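Local coordinates for devB protein (Vibrio cholerae O1 biovar eltor str. N16961, PDB 1Y89) that is of unknown function but probably acts on a phosphorylated sugar, as glucosamine-6-phosphate isomerases and 6-phosphogluconolactonases do, at residues A[1-6]-A[224-229]; A[70-75]-A[169-174]; A[187-192]-A[216-221]. All blocks are in the same frame, centred on the assembly; numbering follows the deposited sequence.

Interaction 1 of 3, residues A[1-6]-A[224-229]; sequences MINHKI and VTEWYL
CD of K5 lies over one face of the Y228 ring, 4.1 Å from its centroid and nearer the rim than the middle, a CH-pi contact in which lysine chain and ring run side by side; CB of E226 meets the edge of the same ring in its plane. K5 starts beside its own backbone N (chi1 -56°) and stays extended until it bends at chi4, which keeps CD and CE along the phenol. On the other face of the sheet the H4 ring and the five-membered ring of W227 are nearly parallel but slid apart, centroids 5.3 Å apart, so that W227 CD1 lies over one imidazole face toward the rim. CD1 of I2 reaches the indole edge at W227 NE1 (3.8 Å), and the indole also stacks with Y189.

Next to K5, N3 and E226 point the same way. N3 ND2 donates to E226 OE2 at 3.1 Å, reaching its anti side from 29° outside the carboxylate plane; OE1 of E226 is held by R186 and S188. At the start of the pair, CG of M1, a selenomethionine, packs on V224 CG2 (3.8 Å). Backbone bonds from T225 N to M1 O through L229 N to K5 O make a regular parallel ladder.

Strand 224-230 lies between 2-7 and 186-191, all parallel. Helix 10-25 covers Y228, and helix 197-205 packs on W227 and L229 across the sheet. Strand 2-7, outermost within its chain, pairs antiparallel with a strand of the second subunit, so the sheet continues through the dimer interface.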
# COMPACT_ATOMS: atom_id res chain seq x y z
N MSE A 1 1.44 6.77 8.80
CA MSE A 1 1.06 6.86 7.35
C MSE A 1 -0.28 6.14 7.11
O MSE A 1 -0.71 5.31 7.92
CB MSE A 1 2.21 6.39 6.45
CG MSE A 1 2.50 4.91 6.42
SE MSE A 1 1.49 3.97 4.95
CE MSE A 1 3.05 3.32 3.81
N ILE A 2 -0.95 6.52 6.03
CA ILE A 2 -2.20 5.89 5.66
C ILE A 2 -2.09 5.26 4.26
O ILE A 2 -1.58 5.88 3.33
CB ILE A 2 -3.42 6.85 5.80
CG1 ILE A 2 -4.73 6.14 5.40
CG2 ILE A 2 -3.26 8.10 4.94
CD1 ILE A 2 -5.97 6.70 6.13
N ASN A 3 -2.56 4.02 4.16
CA ASN A 3 -2.49 3.22 2.94
C ASN A 3 -3.91 2.81 2.54
O ASN A 3 -4.62 2.19 3.32
CB ASN A 3 -1.61 2.02 3.26
CG ASN A 3 -1.20 1.21 2.06
OD1 ASN A 3 -1.30 1.64 0.90
ND2 ASN A 3 -0.66 0.02 2.33
N HIS A 4 -4.38 3.22 1.36
CA HIS A 4 -5.67 2.77 0.84
C HIS A 4 -5.40 1.84 -0.34
O HIS A 4 -4.64 2.19 -1.28
CB HIS A 4 -6.49 3.92 0.25
CG HIS A 4 -6.79 5.04 1.20
ND1 HIS A 4 -5.81 5.86 1.73
CD2 HIS A 4 -7.97 5.54 1.64
CE1 HIS A 4 -6.37 6.79 2.49
NE2 HIS A 4 -7.68 6.62 2.44
N LYS A 5 -6.04 0.68 -0.31
CA LYS A 5 -5.89 -0.28 -1.39
C LYS A 5 -7.26 -0.61 -1.97
O LYS A 5 -8.17 -0.94 -1.22
CB LYS A 5 -5.22 -1.55 -0.88
CG LYS A 5 -3.88 -1.32 -0.21
CD LYS A 5 -3.19 -2.66 0.03
CE LYS A 5 -1.74 -2.46 0.40
NZ LYS A 5 -0.94 -3.43 -0.39
N ILE A 6 -7.40 -0.53 -3.28
CA ILE A 6 -8.65 -0.93 -3.96
C ILE A 6 -8.32 -2.10 -4.89
O ILE A 6 -7.50 -1.95 -5.79
CB ILE A 6 -9.30 0.24 -4.73
CG1 ILE A 6 -9.53 1.47 -3.80
CG2 ILE A 6 -10.62 -0.21 -5.47
CD1 ILE A 6 -9.95 2.72 -4.55
N VAL A 224 0.99 2.36 10.66
CA VAL A 224 0.23 2.34 9.43
C VAL A 224 -1.28 2.10 9.68
O VAL A 224 -1.66 1.17 10.42
CB VAL A 224 0.79 1.20 8.52
CG1 VAL A 224 0.01 1.11 7.21
CG2 VAL A 224 2.27 1.53 8.20
N THR A 225 -2.13 2.93 9.07
CA THR A 225 -3.57 2.65 9.07
C THR A 225 -3.94 2.35 7.61
O THR A 225 -3.58 3.13 6.72
CB THR A 225 -4.37 3.86 9.55
OG1 THR A 225 -3.96 4.20 10.87
CG2 THR A 225 -5.87 3.54 9.57
N GLU A 226 -4.64 1.25 7.37
CA GLU A 226 -4.98 0.86 6.01
C GLU A 226 -6.46 0.70 5.82
O GLU A 226 -7.18 0.26 6.74
CB GLU A 226 -4.32 -0.49 5.67
CG GLU A 226 -2.84 -0.45 5.89
CD GLU A 226 -2.17 -1.75 5.56
OE1 GLU A 226 -2.61 -2.82 6.04
OE2 GLU A 226 -1.17 -1.68 4.83
N TRP A 227 -6.89 0.98 4.60
CA TRP A 227 -8.23 0.69 4.16
C TRP A 227 -8.13 -0.25 2.96
O TRP A 227 -7.53 0.11 1.93
CB TRP A 227 -8.95 2.00 3.76
CG TRP A 227 -9.19 2.87 4.97
CD1 TRP A 227 -8.31 3.69 5.58
CD2 TRP A 227 -10.39 2.92 5.74
NE1 TRP A 227 -8.90 4.28 6.69
CE2 TRP A 227 -10.18 3.82 6.80
CE3 TRP A 227 -11.63 2.29 5.61
CZ2 TRP A 227 -11.17 4.11 7.74
CZ3 TRP A 227 -12.63 2.59 6.56
CH2 TRP A 227 -12.38 3.48 7.60
N TYR A 228 -8.68 -1.45 3.09
CA TYR A 228 -8.68 -2.45 2.00
C TYR A 228 -10.10 -2.48 1.44
O TYR A 228 -11.02 -2.85 2.17
CB TYR A 228 -8.36 -3.85 2.55
CG TYR A 228 -6.88 -4.15 2.74
CD1 TYR A 228 -6.10 -3.36 3.57
CD2 TYR A 228 -6.27 -5.21 2.10
CE1 TYR A 228 -4.74 -3.62 3.72
CE2 TYR A 228 -4.93 -5.49 2.24
CZ TYR A 228 -4.16 -4.67 3.05
OH TYR A 228 -2.81 -4.91 3.17
N LEU A 229 -10.29 -2.07 0.19
CA LEU A 229 -11.63 -2.08 -0.39
C LEU A 229 -11.63 -2.94 -1.63
O LEU A 229 -10.58 -3.13 -2.26
CB LEU A 229 -12.04 -0.66 -0.82
CG LEU A 229 -11.94 0.53 0.15
CD1 LEU A 229 -12.56 1.75 -0.50
CD2 LEU A 229 -12.53 0.31 1.50

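Interaction 2 of 3, residues A[70-75]-A[169-174]; sequences RCVAPD and SGQLRV. With PO4 (phosphate ion), chain C.
Phosphate O4 is gripped from both segments: R173 NH2 donates to it almost straight at 2.8 Å, and R70 NH2 reaches it weakly at 3.3 Å. R173 NH1 holds phosphate O1 just as straight, at 2.9 Å, while R70 NH2 also donates to phosphate O3 at 3.1 Å. The two arginines run side by side, R70 bent at chi2 (75°), with their guanidinium planes 39° apart; R70 NH1 is taken by the carbonyl of E78.

Q171 is the second-shell group that orients R173. Its OE1 accepts from R173 NE at 2.8 Å and R173 NH2 at 3.0 Å, a side-on hold close to the guanidinium plane, and its NE2 is bonded to E78. As the R70 chain crosses this amide, R70 CG packs against Q171 OE1 (3.4 Å). One residue along from R70, C71 N donates to L172 O (2.9 Å), and SG of C71 touches V174 CG2.

R70 and R173 form an antiparallel, non-hydrogen-bonded pair at the end of strand 62-70, and H144 also binds the phosphate. The ion probably came from the crystallisation liquor; such a two-arginine anion site is consistent with the phosphate-binding part of a sugar-phosphate pocket, as expected for this family.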
# COMPACT_ATOMS: atom_id res chain seq x y z
N ARG A 70 -18.06 -11.92 21.08
CA ARG A 70 -19.41 -11.98 21.60
C ARG A 70 -19.41 -12.85 22.86
O ARG A 70 -18.73 -13.88 22.94
CB ARG A 70 -20.38 -12.54 20.56
CG ARG A 70 -20.63 -11.59 19.36
CD ARG A 70 -19.46 -11.55 18.36
NE ARG A 70 -19.84 -10.85 17.11
CZ ARG A 70 -20.57 -11.39 16.13
NH1 ARG A 70 -20.99 -12.66 16.20
NH2 ARG A 70 -20.86 -10.66 15.05
N CYS A 71 -20.13 -12.40 23.88
CA CYS A 71 -20.10 -13.09 25.16
C CYS A 71 -21.00 -14.30 25.10
O CYS A 71 -22.01 -14.38 25.81
CB CYS A 71 -20.46 -12.13 26.32
SG CYS A 71 -19.15 -10.94 26.52
N VAL A 72 -20.59 -15.25 24.25
CA VAL A 72 -21.30 -16.52 24.06
C VAL A 72 -20.28 -17.64 24.11
O VAL A 72 -19.06 -17.39 23.94
CB VAL A 72 -22.09 -16.59 22.70
CG1 VAL A 72 -23.30 -15.59 22.66
CG2 VAL A 72 -21.15 -16.41 21.45
N ALA A 73 -20.76 -18.87 24.33
CA ALA A 73 -19.88 -20.05 24.33
C ALA A 73 -19.10 -20.17 23.01
O ALA A 73 -19.60 -19.76 21.95
CB ALA A 73 -20.69 -21.34 24.60
N PRO A 74 -17.87 -20.70 23.09
CA PRO A 74 -17.04 -20.75 21.89
C PRO A 74 -17.61 -21.64 20.77
O PRO A 74 -17.14 -21.55 19.64
CB PRO A 74 -15.70 -21.29 22.41
CG PRO A 74 -16.07 -22.02 23.70
CD PRO A 74 -17.18 -21.22 24.28
N ASP A 75 -18.61 -22.48 21.05
CA ASP A 75 -19.25 -23.24 19.97
C ASP A 75 -20.64 -22.68 19.59
O ASP A 75 -21.39 -23.32 18.85
CB ASP A 75 -19.31 -24.73 20.30
CG ASP A 75 -20.18 -25.02 21.54
OD1 ASP A 75 -20.48 -24.06 22.32
OD2 ASP A 75 -20.55 -26.21 21.72
N SER A 169 -29.26 -5.03 19.99
CA SER A 169 -29.74 -6.25 20.66
C SER A 169 -29.40 -6.30 22.15
O SER A 169 -30.01 -7.04 22.91
CB SER A 169 -29.11 -7.48 19.99
OG SER A 169 -27.70 -7.45 20.23
N GLY A 170 -28.43 -5.50 22.58
CA GLY A 170 -27.98 -5.54 23.95
C GLY A 170 -27.00 -6.68 24.19
O GLY A 170 -26.53 -6.87 25.31
N GLN A 171 -26.67 -7.42 23.14
CA GLN A 171 -25.74 -8.53 23.28
C GLN A 171 -24.41 -7.99 23.80
O GLN A 171 -23.88 -7.01 23.27
CB GLN A 171 -25.51 -9.19 21.91
CG GLN A 171 -24.49 -10.35 21.96
CD GLN A 171 -24.00 -10.71 20.58
OE1 GLN A 171 -23.48 -9.86 19.83
NE2 GLN A 171 -24.22 -11.97 20.20
N LEU A 172 -23.88 -8.63 24.84
CA LEU A 172 -22.59 -8.23 25.42
C LEU A 172 -21.40 -8.71 24.62
O LEU A 172 -21.41 -9.83 24.10
CB LEU A 172 -22.48 -8.73 26.86
CG LEU A 172 -23.52 -8.12 27.81
CD1 LEU A 172 -23.40 -8.79 29.15
CD2 LEU A 172 -23.38 -6.58 27.89
N ARG A 173 -20.38 -7.84 24.52
CA ARG A 173 -19.08 -8.18 23.90
C ARG A 173 -17.96 -7.72 24.81
O ARG A 173 -18.12 -6.74 25.54
CB ARG A 173 -18.90 -7.40 22.59
CG ARG A 173 -19.74 -7.97 21.40
CD ARG A 173 -20.95 -7.13 21.15
NE ARG A 173 -21.71 -7.70 20.04
CZ ARG A 173 -21.45 -7.49 18.74
NH1 ARG A 173 -20.48 -6.67 18.37
NH2 ARG A 173 -22.19 -8.09 17.81
N VAL A 174 -16.81 -8.39 24.69
CA VAL A 174 -15.54 -7.88 25.24
C VAL A 174 -14.76 -7.32 24.05
O VAL A 174 -14.67 -7.99 23.01
CB VAL A 174 -14.75 -9.00 25.95
CG1 VAL A 174 -13.33 -8.52 26.33
CG2 VAL A 174 -15.54 -9.48 27.18
P PO4 C . -20.59 -6.95 14.52
O1 PO4 C . -19.93 -6.05 15.56
O2 PO4 C . -20.92 -6.12 13.34
O3 PO4 C . -19.58 -8.00 14.23
O4 PO4 C . -21.83 -7.50 15.11

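Interaction 3 of 3, residues A[187-192]-A[216-221]; sequences ISYLVL and AKIHST
I218, the first residue to leave helical geometry after helix 214-217, meets Y189 through both its main chain and its side chain. Its carbonyl O accepts a hydrogen bond from Y189 OH at 2.8 Å. The oxygen sits at the edge of the phenol, in the plane of the ring, whereas the hydroxyl approaches from above the carbonyl plane, 35° out of it, with a C=O...O angle of 125°. The I218 side chain crosses the tyrosine at about a right angle, CB lying 3.5 Å from Y189 OH, and CG2 also faces CD1 of I187 at 4.3 Å.

H219 comes next and contributes backbone, its CA 3.9 Å from I187 CD1; its own CB bond points away from the strand. S220 N lies 3.8 Å from I187 CD1. I187 CG1 stands between its backbone N and carbonyl carbon (chi1 73°), a rotation that sends CD1 out to the loop at 218-220. S220 OG is held by A184 O and G223 N.

The chemistry is therefore mixed: the I187 methyl rests on backbone whose two polar atoms there are already bonded, I218 O by Y189 OH and S220 N by T225 OG1. The phenol hydroxyl satisfies a buried carbonyl just past the helix end, tying the loop between helix 214-217 and strand 224-230 directly to strand 186-191.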
# COMPACT_ATOMS: atom_id res chain seq x y z
N ILE A 187 -2.94 -1.24 11.42
CA ILE A 187 -4.33 -1.65 11.52
C ILE A 187 -4.92 -1.54 10.13
O ILE A 187 -4.55 -0.65 9.37
CB ILE A 187 -5.16 -0.83 12.59
CG1 ILE A 187 -5.44 0.60 12.07
CG2 ILE A 187 -4.40 -0.76 13.97
CD1 ILE A 187 -6.32 1.50 13.07
N SER A 188 -5.83 -2.46 9.80
CA SER A 188 -6.31 -2.58 8.44
C SER A 188 -7.80 -2.78 8.48
O SER A 188 -8.26 -3.83 8.93
CB SER A 188 -5.66 -3.78 7.69
OG SER A 188 -4.24 -3.76 7.79
N TYR A 189 -8.53 -1.77 8.01
CA TYR A 189 -9.99 -1.85 7.92
C TYR A 189 -10.37 -2.56 6.63
O TYR A 189 -9.96 -2.12 5.55
CB TYR A 189 -10.60 -0.45 7.91
CG TYR A 189 -10.45 0.29 9.22
CD1 TYR A 189 -11.28 -0.03 10.31
CD2 TYR A 189 -9.51 1.34 9.36
CE1 TYR A 189 -11.18 0.63 11.51
CE2 TYR A 189 -9.38 2.03 10.59
CZ TYR A 189 -10.24 1.67 11.65
OH TYR A 189 -10.16 2.32 12.87
N LEU A 190 -11.07 -3.69 6.75
CA LEU A 190 -11.34 -4.56 5.61
C LEU A 190 -12.81 -4.32 5.28
O LEU A 190 -13.71 -4.72 6.03
CB LEU A 190 -11.11 -6.04 5.98
CG LEU A 190 -9.74 -6.36 6.61
CD1 LEU A 190 -9.63 -7.89 6.90
CD2 LEU A 190 -8.56 -5.83 5.72
N VAL A 191 -13.03 -3.61 4.16
CA VAL A 191 -14.36 -3.04 3.90
C VAL A 191 -14.75 -3.40 2.48
O VAL A 191 -14.33 -2.72 1.54
CB VAL A 191 -14.36 -1.51 4.08
CG1 VAL A 191 -15.79 -0.96 3.95
CG2 VAL A 191 -13.78 -1.14 5.46
N LEU A 192 -15.56 -4.45 2.35
CA LEU A 192 -15.91 -5.04 1.07
C LEU A 192 -17.40 -5.02 0.80
O LEU A 192 -18.21 -5.19 1.71
CB LEU A 192 -15.40 -6.49 0.99
CG LEU A 192 -13.92 -6.63 0.59
CD1 LEU A 192 -12.95 -5.91 1.50
CD2 LEU A 192 -13.55 -8.09 0.47
N ALA A 216 -13.82 6.02 11.44
CA ALA A 216 -13.26 7.30 10.93
C ALA A 216 -12.25 7.95 11.89
O ALA A 216 -11.34 8.68 11.45
CB ALA A 216 -14.37 8.29 10.61
N LYS A 217 -12.42 7.72 13.19
CA LYS A 217 -11.64 8.39 14.24
C LYS A 217 -10.40 7.65 14.73
O LYS A 217 -9.50 8.25 15.33
CB LYS A 217 -12.54 8.64 15.47
CG LYS A 217 -13.67 9.60 15.21
CD LYS A 217 -14.44 9.86 16.50
CE LYS A 217 -15.80 10.48 16.23
NZ LYS A 217 -15.65 11.88 15.74
N ILE A 218 -10.36 6.34 14.51
CA ILE A 218 -9.31 5.53 15.13
C ILE A 218 -8.24 5.23 14.10
O ILE A 218 -8.52 4.63 13.05
CB ILE A 218 -9.92 4.22 15.76
CG1 ILE A 218 -10.74 4.60 17.01
CG2 ILE A 218 -8.81 3.24 16.15
CD1 ILE A 218 -11.66 3.45 17.52
N HIS A 219 -7.02 5.67 14.36
CA HIS A 219 -5.90 5.31 13.46
C HIS A 219 -4.68 4.95 14.30
O HIS A 219 -4.54 5.39 15.47
CB HIS A 219 -5.57 6.46 12.47
CG HIS A 219 -5.37 7.78 13.14
ND1 HIS A 219 -6.39 8.69 13.32
CD2 HIS A 219 -4.26 8.35 13.68
CE1 HIS A 219 -5.92 9.75 13.96
NE2 HIS A 219 -4.63 9.56 14.19
N SER A 220 -3.77 4.19 13.72
CA SER A 220 -2.49 3.97 14.37
C SER A 220 -1.80 5.32 14.57
O SER A 220 -1.59 6.09 13.59
CB SER A 220 -1.61 3.08 13.52
OG SER A 220 -0.34 2.95 14.12
N THR A 221 -1.42 5.62 15.81
CA THR A 221 -0.73 6.88 16.12
C THR A 221 0.60 7.04 15.40
O THR A 221 0.84 8.08 14.79
CB THR A 221 -0.46 7.02 17.65
OG1 THR A 221 -1.67 6.70 18.36
CG2 THR A 221 0.02 8.47 18.03

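Overall arrangement
All three interactions reach one mixed sheet, in which strands 2-7, 224-230 and 186-191 are consecutive neighbours at one side and 62-70 and 172-176 pair toward the other. Interactions 1 and 3 touch, their centres about 8 Å apart, through E226 with S188 and Y189. Interaction 2 lies beyond the chain's centre, about 29 Å from interaction 1 and 23 Å from interaction 3, centre to centre. Along the chain, interaction 2 closes before interaction 3 opens, and interaction 1 encloses both by joining the N-terminal strand to the last one. The sheet thus carries the dimer interface at one side and the phosphate site far from it.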